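Local coordinates for fructose-bisphosphate aldolase (PDB 4MOZ), which is an aldolase of the DeoC/LacD family, built as a parallel beta/alpha barrel of the TIM-barrel type, at residues Ala198-Ala201 with Leu202-Ala206. Sequence-based numbering, arbitrary orientation.
Sequences AGVA and LCLGA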
loop_
_atom_site.group_PDB
_atom_site.type_symbol
_atom_site.label_atom_id
_atom_site.label_comp_id
_atom_site.label_asym_id
_atom_site.label_seq_id
_atom_site.Cartn_x
_atom_site.Cartn_y
_atom_site.Cartn_z
ATOM N N ALA C 198 -19.823 -2.321 20.935
ATOM C CA ALA C 198 -21.132 -1.922 20.434
ATOM C C ALA C 198 -21.170 -0.452 20.016
ATOM O O ALA C 198 -21.744 -0.116 18.980
ATOM C CB ALA C 198 -22.205 -2.210 21.471
ATOM N N GLY C 199 -20.546 0.414 20.813
ATOM C CA GLY C 199 -20.482 1.847 20.509
ATOM C C GLY C 199 -19.667 2.182 19.268
ATOM O O GLY C 199 -20.005 3.109 18.524
ATOM N N VAL C 200 -18.596 1.426 19.038
ATOM C CA VAL C 200 -17.752 1.633 17.857
ATOM C C VAL C 200 -18.542 1.389 16.570
ATOM O O VAL C 200 -18.441 2.169 15.613
ATOM C CB VAL C 200 -16.480 0.754 17.898
ATOM C CG1 VAL C 200 -15.768 0.745 16.549
ATOM C CG2 VAL C 200 -15.540 1.237 18.993
ATOM N N ALA C 201 -19.339 0.319 16.565
ATOM C CA ALA C 201 -20.147 -0.041 15.399
ATOM C C ALA C 201 -21.062 1.100 14.962
ATOM O O ALA C 201 -21.231 1.343 13.761
ATOM C CB ALA C 201 -20.954 -1.294 15.677
ATOM N N LEU C 202 -21.651 1.788 15.938
ATOM C CA LEU C 202 -22.455 2.983 15.665
ATOM C C LEU C 202 -21.624 4.078 14.999
ATOM O O LEU C 202 -22.043 4.653 13.988
ATOM C CB LEU C 202 -23.110 3.522 16.940
ATOM C CG LEU C 202 -23.861 4.860 16.795
ATOM C CD1 LEU C 202 -25.024 4.758 15.817
ATOM C CD2 LEU C 202 -24.355 5.350 18.141
ATOM N N CYS C 203 -20.446 4.351 15.557
ATOM C CA CYS C 203 -19.586 5.409 15.034
ATOM C C CYS C 203 -19.137 5.151 13.594
ATOM O O CYS C 203 -18.983 6.091 12.817
ATOM C CB CYS C 203 -18.389 5.633 15.949
ATOM S SG CYS C 203 -18.868 6.263 17.574
ATOM N N LEU C 204 -18.936 3.882 13.244
ATOM C CA LEU C 204 -18.633 3.508 11.861
ATOM C C LEU C 204 -19.884 3.563 10.976
ATOM O O LEU C 204 -19.779 3.662 9.756
ATOM C CB LEU C 204 -17.973 2.124 11.794
ATOM C CG LEU C 204 -16.616 1.944 12.492
ATOM C CD1 LEU C 204 -16.233 0.475 12.570
ATOM C CD2 LEU C 204 -15.508 2.744 11.814
ATOM N N GLY C 205 -21.060 3.499 11.599
ATOM C CA GLY C 205 -22.327 3.671 10.888
ATOM C C GLY C 205 -23.059 2.391 10.537
ATOM O O GLY C 205 -23.918 2.391 9.648
ATOM N N ALA C 206 -22.731 1.302 11.234
ATOM C CA ALA C 206 -23.370 0.007 10.995
ATOM C C ALA C 206 -24.872 0.028 11.283
ATOM O O ALA C 206 -25.347 0.788 12.131
ATOM C CB ALA C 206 -22.693 -1.083 11.815
#
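Val200 and Leu204, one turn apart at the end of a helix, run alongside each other in the same direction, with Val200 CG1 4.0 Å from Leu204 CD1. Leu204 reaches this position because its CG is anti to its own carbonyl carbon (chi1 -62°), which also sets CG beside Val200 O, 3.6 Å away. Leu204 N donates to Val200 O at 3.0 Å, with the donor close to the line of the carbonyl bond. One residue earlier, Cys203 N bonds to Gly199 O at 3.2 Å, and the SG of Cys203 is turned back beside the same carbonyl.

The helix then closes in a Schellman motif, whose two bonds run from Ala206 N to Ala201 O (2.9 Å, 158° at the hydrogen), the donor tilted out of the carbonyl plane, and, weakly, from Gly205 N to Leu202 O. Gly205 N also bonds weakly to Ala201 O, so that this oxygen has two partners. Gly205 has the positive phi (100°) that turns the chain out of the helix, and the turn at Gly205 leaves Ala206 CB 4.2 Å from Ala201 CB.

Helix 191-204 links strands 172-177 and 208-210 in a beta-alpha-beta crossover of the barrel. Ala201, Leu204 and Ala206 pack against strand 172-177 through Ile177 and Leu175, whereas Val200, Leu202 and Cys203 meet Leu49, Arg89 and Lys45 of a second subunit.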